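Local coordinates for C alpha-dehydrogenase (Sphingobium sp. SYK-6, PDB 4YAG), which binds NADH and acts as a short-chain dehydrogenase of the lignin beta-aryl ether cleavage pathway, probably oxidising the C-alpha alcohol of its substrate, at residues G13-I17 / P188-R194; I37-H41 / E197-P203. One frame throughout, in Å; residues are numbered along the deposited sequence.

Contact 1 (G13-I17 / P188-R194); sequences GASGI and PGPIKSR. With NAI (1,4-dihydronicotinamide adenine dinucleotide), chain C.
Gly-16 and Ser-193 come almost backbone to backbone, their CA atoms 4.1 Å apart, with the CB of Ser-193 packed on the bare CA of Gly-16. A side chain on Gly-16 would run into that CB and into O1N of NADH, and its positive phi (57°) also favours glycine. This is the glycine-rich TGxxxGxG turn of the short-chain dehydrogenases, facing the loop that follows strand 181-187.

The pyrophosphate lies in the cleft between them. Ser-15 points its hydroxyl across the cleft, OG anti to the backbone N (chi1 -176°), where it takes a hydrogen bond from Arg-194 NE at 3.0 Å. In turn, Ser-15 OG gives one to NADH O2A at 2.7 Å. The same O2A accepts a hydrogen bond from the backbone N of Arg-194, at 2.8 Å. On the other phosphate, Ile-17 N reaches O1N at 2.8 Å and Ser-193 OG reaches O2N at 2.7 Å. A leucine in place of Arg-194 would probably cost the Ser-15 hydroxyl the donor that helps aim it at O2A, and Glu-44, the salt-bridge partner of NH1, its charged mate.

Toward the nicotinamide the contact turns apolar. Ile-17 crosses Ile-191 at about a right angle, its CD1 3.8 Å from CG1 of that residue, and the same methyl rests on the ring of Pro-188. The carboxamide is held by the backbone N and O of Ile-191.

Arg-194 thus holds O2A twice, directly through its backbone N and indirectly through Ser-15, whose hydroxyl the nearby guanidinium probably polarises into a stronger donor.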
# COMPACT_ATOMS: atom_id res chain seq x y z
N GLY A 13 9.81 19.53 -3.27
CA GLY A 13 9.40 20.87 -3.64
C GLY A 13 10.32 21.60 -4.60
O GLY A 13 9.99 22.69 -5.07
N ALA A 14 11.47 21.00 -4.91
CA ALA A 14 12.47 21.68 -5.72
C ALA A 14 12.52 21.23 -7.18
O ALA A 14 13.42 21.62 -7.94
CB ALA A 14 13.85 21.52 -5.08
N SER A 15 11.55 20.42 -7.59
CA SER A 15 11.46 20.00 -8.98
C SER A 15 10.02 19.65 -9.33
O SER A 15 9.20 19.39 -8.44
CB SER A 15 12.35 18.78 -9.21
OG SER A 15 12.36 18.39 -10.57
N GLY A 16 9.72 19.65 -10.62
CA GLY A 16 8.51 19.01 -11.11
C GLY A 16 7.23 19.52 -10.47
O GLY A 16 7.02 20.72 -10.31
N ILE A 17 6.32 18.59 -10.16
CA ILE A 17 5.03 18.93 -9.58
C ILE A 17 5.15 19.74 -8.29
O ILE A 17 4.47 20.76 -8.11
CB ILE A 17 4.22 17.65 -9.34
CG1 ILE A 17 3.88 17.01 -10.70
CG2 ILE A 17 2.98 17.93 -8.52
CD1 ILE A 17 3.19 15.65 -10.58
N PRO A 188 -1.98 12.46 -10.58
CA PRO A 188 -1.65 12.97 -11.90
C PRO A 188 -1.57 11.92 -13.00
O PRO A 188 -1.28 10.74 -12.77
CB PRO A 188 -0.26 13.60 -11.71
CG PRO A 188 -0.08 13.77 -10.23
CD PRO A 188 -0.85 12.60 -9.65
N GLY A 189 -1.80 12.42 -14.22
CA GLY A 189 -1.34 11.81 -15.45
C GLY A 189 0.02 12.40 -15.79
O GLY A 189 0.74 12.85 -14.91
N PRO A 190 0.39 12.40 -17.07
CA PRO A 190 1.75 12.83 -17.45
C PRO A 190 2.01 14.33 -17.27
O PRO A 190 1.39 15.15 -17.95
CB PRO A 190 1.85 12.43 -18.92
CG PRO A 190 0.72 11.49 -19.16
CD PRO A 190 -0.37 11.85 -18.20
N ILE A 191 2.93 14.66 -16.36
CA ILE A 191 3.33 16.03 -16.08
C ILE A 191 4.82 16.17 -16.38
O ILE A 191 5.62 15.29 -16.03
CB ILE A 191 3.12 16.40 -14.60
CG1 ILE A 191 1.76 15.90 -14.08
CG2 ILE A 191 3.29 17.92 -14.38
CD1 ILE A 191 0.58 16.43 -14.81
N LYS A 192 5.20 17.28 -17.00
CA LYS A 192 6.61 17.57 -17.23
C LYS A 192 7.34 17.66 -15.89
O LYS A 192 6.96 18.42 -15.02
CB LYS A 192 6.79 18.89 -17.97
CG LYS A 192 6.24 18.91 -19.37
CD LYS A 192 6.55 20.25 -20.04
CE LYS A 192 5.93 20.34 -21.43
NZ LYS A 192 6.02 21.72 -21.98
N SER A 193 8.40 16.89 -15.74
CA SER A 193 9.14 16.84 -14.49
C SER A 193 10.50 16.22 -14.71
O SER A 193 10.89 15.95 -15.85
CB SER A 193 8.37 16.07 -13.43
OG SER A 193 8.53 14.66 -13.62
N ARG A 194 11.21 15.95 -13.62
CA ARG A 194 12.51 15.31 -13.70
C ARG A 194 12.52 13.93 -13.05
O ARG A 194 13.57 13.45 -12.61
CB ARG A 194 13.58 16.22 -13.09
CG ARG A 194 13.84 17.43 -13.96
CD ARG A 194 15.01 18.29 -13.49
NE ARG A 194 14.63 19.12 -12.36
CZ ARG A 194 15.42 20.05 -11.83
NH1 ARG A 194 16.64 20.22 -12.32
NH2 ARG A 194 15.01 20.79 -10.81
PA NAI C . 10.54 15.16 -9.92
O1A NAI C . 11.65 14.15 -9.83
O2A NAI C . 10.71 16.28 -10.92
O5B NAI C . 10.27 15.79 -8.50
C5B NAI C . 10.37 14.99 -7.36
C4B NAI C . 11.34 15.59 -6.43
O4B NAI C . 11.26 14.76 -5.23
C3B NAI C . 12.74 15.63 -6.88
O3B NAI C . 13.31 16.95 -6.76
C2B NAI C . 13.41 14.64 -6.06
O2B NAI C . 14.80 14.93 -5.82
C1B NAI C . 12.62 14.57 -4.83
N9A NAI C . 12.78 13.33 -4.11
C8A NAI C . 12.84 12.05 -4.62
N7A NAI C . 13.04 11.17 -3.63
C5A NAI C . 13.10 11.85 -2.44
C6A NAI C . 13.29 11.51 -1.10
N6A NAI C . 13.55 10.18 -0.74
N1A NAI C . 13.29 12.48 -0.15
C2A NAI C . 13.11 13.78 -0.49
N3A NAI C . 12.93 14.16 -1.77
C4A NAI C . 12.93 13.23 -2.75
O3 NAI C . 9.28 14.28 -10.31
PN NAI C . 7.70 14.59 -10.19
O1N NAI C . 7.39 16.06 -9.98
O2N NAI C . 7.10 14.01 -11.44
O5D NAI C . 7.26 13.74 -8.89
C5D NAI C . 6.39 14.27 -7.89
C4D NAI C . 5.35 13.26 -7.55
O4D NAI C . 4.41 13.15 -8.68
C3D NAI C . 5.87 11.91 -7.31
O3D NAI C . 5.26 11.37 -6.12
C2D NAI C . 5.48 11.13 -8.49
O2D NAI C . 5.34 9.74 -8.16
C1D NAI C . 4.21 11.70 -8.88
N1N NAI C . 3.73 11.54 -10.21
C2N NAI C . 4.32 12.12 -11.31
C3N NAI C . 3.77 11.93 -12.56
C7N NAI C . 4.38 12.55 -13.77
O7N NAI C . 3.99 12.28 -14.92
N7N NAI C . 5.41 13.56 -13.55
C4N NAI C . 2.62 11.18 -12.74
C5N NAI C . 2.01 10.65 -11.62
C6N NAI C . 2.55 10.84 -10.37

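Contact 2 (I37-H41 / E197-P203); sequences IRQDH and ESGQNRP. With NAI (1,4-dihydronicotinamide adenine dinucleotide), chain C.
Arg-38 wraps against Asn-201 along half its length before its guanidinium reaches Glu-197. Its CB sits over one face of the His-41 ring, toward the rim. CG comes next, 3.3 Å from O2B of the NADH adenosine ribose. CD then passes the Asn-201 carboxamide, 3.2 Å from OD1. Bends at chi2 (-81°) and chi3 (-62°) fold the chain back, so that NE turns to Asp-40 OD1 at 2.8 Å while NH2 meets OD2 of the same carboxylate at 2.9 Å, a side-on grip on both syn lone pairs. NH1 faces the second segment: it donates nearly straight to Asn-201 OD1 at 2.8 Å, lying in the plane of both groups, and in a more bent salt bridge to Glu-197 OE1 at 2.9 Å, with NH2 adding a weak bond to that oxygen. Gln-200 OE1 sits over the centre of one guanidinium face, at an angle too poor for a hydrogen bond.

The setting is the turn after the second strand of the Rossmann fold, 31-36. Here Arg-38 takes the N-cap position of helix 39-51, and Asp-36 at the strand's end bonds both the Arg-38 backbone N and the cofactor.

A second residue donates to Glu-197 OE1: His-41 NE2 meets its syn lone pair at 2.9 Å, in the imidazole plane, whereas the arginine comes from above the carboxylate plane. A water donates to OE2. Elsewhere on the ring edge, His-41 ND1 donates to ribose O3B at 2.8 Å; with both nitrogens donating, the ring is probably a positively charged imidazolium, which Glu-197 would favour. At the far end of 37-41, Ile-37 lays CG2 on the adenine, and its CD1 reaches over to the Asn-201 carbonyl oxygen and the Pro-203 ring, which lie on the same side.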
# COMPACT_ATOMS: atom_id res chain seq x y z
N ILE A 37 15.76 15.65 -1.51
CA ILE A 37 16.97 14.88 -1.31
C ILE A 37 18.12 15.36 -2.23
O ILE A 37 19.27 15.02 -2.02
CB ILE A 37 16.67 13.35 -1.53
CG1 ILE A 37 17.73 12.48 -0.85
CG2 ILE A 37 16.57 13.03 -3.01
CD1 ILE A 37 17.35 11.01 -0.85
N ARG A 38 17.79 16.17 -3.24
CA ARG A 38 18.76 16.63 -4.22
C ARG A 38 19.21 18.06 -3.94
O ARG A 38 18.43 19.00 -4.12
CB ARG A 38 18.16 16.54 -5.62
CG ARG A 38 18.04 15.11 -6.16
CD ARG A 38 19.34 14.57 -6.73
NE ARG A 38 19.80 15.35 -7.88
CZ ARG A 38 19.37 15.17 -9.13
NH1 ARG A 38 18.47 14.23 -9.40
NH2 ARG A 38 19.83 15.95 -10.10
N GLN A 39 20.45 18.22 -3.50
CA GLN A 39 20.97 19.54 -3.20
C GLN A 39 20.98 20.42 -4.44
O GLN A 39 20.71 21.62 -4.34
CB GLN A 39 22.38 19.47 -2.62
CG GLN A 39 22.88 20.83 -2.10
CD GLN A 39 22.01 21.38 -0.99
OE1 GLN A 39 21.91 20.78 0.09
NE2 GLN A 39 21.39 22.53 -1.22
N ASP A 40 21.27 19.84 -5.60
CA ASP A 40 21.31 20.64 -6.82
C ASP A 40 19.92 21.17 -7.21
O ASP A 40 19.80 22.33 -7.66
CB ASP A 40 22.00 19.91 -7.99
CG ASP A 40 21.37 18.57 -8.33
OD1 ASP A 40 20.63 18.00 -7.50
OD2 ASP A 40 21.63 18.07 -9.44
N HIS A 41 18.89 20.36 -7.00
CA HIS A 41 17.52 20.83 -7.20
C HIS A 41 17.21 21.97 -6.24
O HIS A 41 16.63 22.98 -6.64
CB HIS A 41 16.50 19.69 -7.04
CG HIS A 41 16.55 18.67 -8.12
ND1 HIS A 41 15.65 17.61 -8.18
CD2 HIS A 41 17.34 18.51 -9.20
CE1 HIS A 41 15.89 16.88 -9.23
NE2 HIS A 41 16.94 17.39 -9.88
N GLU A 197 15.04 11.17 -13.46
CA GLU A 197 16.31 11.14 -12.74
C GLU A 197 16.20 10.28 -11.47
O GLU A 197 17.05 10.36 -10.60
CB GLU A 197 16.77 12.56 -12.35
CG GLU A 197 16.90 13.53 -13.50
CD GLU A 197 17.32 14.94 -13.07
OE1 GLU A 197 17.25 15.26 -11.86
OE2 GLU A 197 17.70 15.73 -13.95
N SER A 198 15.15 9.45 -11.37
CA SER A 198 14.91 8.65 -10.17
C SER A 198 16.11 7.82 -9.72
O SER A 198 16.35 7.67 -8.52
CB SER A 198 13.71 7.73 -10.38
OG SER A 198 12.49 8.44 -10.23
N GLY A 199 16.88 7.29 -10.66
CA GLY A 199 18.06 6.53 -10.30
C GLY A 199 19.03 7.32 -9.44
O GLY A 199 19.59 6.79 -8.47
N GLN A 200 19.23 8.59 -9.78
CA GLN A 200 20.07 9.50 -8.99
C GLN A 200 19.49 9.77 -7.61
O GLN A 200 20.20 10.17 -6.68
CB GLN A 200 20.18 10.87 -9.65
CG GLN A 200 20.99 11.00 -10.88
CD GLN A 200 21.19 12.48 -11.20
OE1 GLN A 200 21.87 13.20 -10.47
NE2 GLN A 200 20.55 12.94 -12.26
N ASN A 201 18.18 9.62 -7.48
CA ASN A 201 17.48 10.03 -6.27
C ASN A 201 17.33 8.88 -5.28
O ASN A 201 16.97 9.10 -4.13
CB ASN A 201 16.09 10.59 -6.59
CG ASN A 201 16.15 11.79 -7.51
OD1 ASN A 201 17.20 12.42 -7.61
ND2 ASN A 201 15.03 12.12 -8.17
N ARG A 202 17.61 7.66 -5.73
CA ARG A 202 17.50 6.49 -4.86
C ARG A 202 18.45 6.64 -3.68
O ARG A 202 19.65 6.84 -3.88
CB ARG A 202 17.88 5.23 -5.65
CG ARG A 202 17.77 3.94 -4.85
CD ARG A 202 18.30 2.73 -5.63
NE ARG A 202 17.38 2.25 -6.66
CZ ARG A 202 16.72 1.08 -6.64
NH1 ARG A 202 16.82 0.23 -5.63
NH2 ARG A 202 15.92 0.78 -7.66
N PRO A 203 17.93 6.55 -2.44
CA PRO A 203 18.87 6.68 -1.32
C PRO A 203 19.94 5.59 -1.34
O PRO A 203 19.72 4.48 -1.82
CB PRO A 203 17.98 6.55 -0.09
CG PRO A 203 16.62 7.01 -0.56
CD PRO A 203 16.53 6.53 -1.99
PA NAI C . 10.54 15.16 -9.92
O1A NAI C . 11.65 14.15 -9.83
O2A NAI C . 10.71 16.28 -10.92
O5B NAI C . 10.27 15.79 -8.50
C5B NAI C . 10.37 14.99 -7.36
C4B NAI C . 11.34 15.59 -6.43
O4B NAI C . 11.26 14.76 -5.23
C3B NAI C . 12.74 15.63 -6.88
O3B NAI C . 13.31 16.95 -6.76
C2B NAI C . 13.41 14.64 -6.06
O2B NAI C . 14.80 14.93 -5.82
C1B NAI C . 12.62 14.57 -4.83
N9A NAI C . 12.78 13.33 -4.11
C8A NAI C . 12.84 12.05 -4.62
N7A NAI C . 13.04 11.17 -3.63
C5A NAI C . 13.10 11.85 -2.44
C6A NAI C . 13.29 11.51 -1.10
N6A NAI C . 13.55 10.18 -0.74
N1A NAI C . 13.29 12.48 -0.15
C2A NAI C . 13.11 13.78 -0.49
N3A NAI C . 12.93 14.16 -1.77
C4A NAI C . 12.93 13.23 -2.75
O3 NAI C . 9.28 14.28 -10.31
PN NAI C . 7.70 14.59 -10.19
O1N NAI C . 7.39 16.06 -9.98
O2N NAI C . 7.10 14.01 -11.44
O5D NAI C . 7.26 13.74 -8.89
C5D NAI C . 6.39 14.27 -7.89
C4D NAI C . 5.35 13.26 -7.55
O4D NAI C . 4.41 13.15 -8.68
C3D NAI C . 5.87 11.91 -7.31
O3D NAI C . 5.26 11.37 -6.12
C2D NAI C . 5.48 11.13 -8.49
O2D NAI C . 5.34 9.74 -8.16
C1D NAI C . 4.21 11.70 -8.88
N1N NAI C . 3.73 11.54 -10.21
C2N NAI C . 4.32 12.12 -11.31
C3N NAI C . 3.77 11.93 -12.56
C7N NAI C . 4.38 12.55 -13.77
O7N NAI C . 3.99 12.28 -14.92
N7N NAI C . 5.41 13.56 -13.55
C4N NAI C . 2.62 11.18 -12.74
C5N NAI C . 2.01 10.65 -11.62
C6N NAI C . 2.55 10.84 -10.37
O HOH W 1 18.41 18.14 -12.94

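Contacts 1 and 2 lie 14 Å apart, centre to centre, along one NADH molecule: 13-17/188-194 takes the pyrophosphate and nicotinamide, 37-41/197-203 the adenosine. Their segments alternate along the chain. The two early ones follow neighbouring strands 7-11 and 31-36 of the parallel sheet and lead into helices 16-27 and 39-51; the two late ones belong to the single run after strand 181-187 that leads through the short helix 198-201. That run passes along the cofactor from the nicotinamide to the adenosine, facing the turns after strands 7-11 and 31-36. The contacts meet at His-41, which packs on Ala-14, Ser-15 and Arg-194, making one continuous wall of the dinucleotide site.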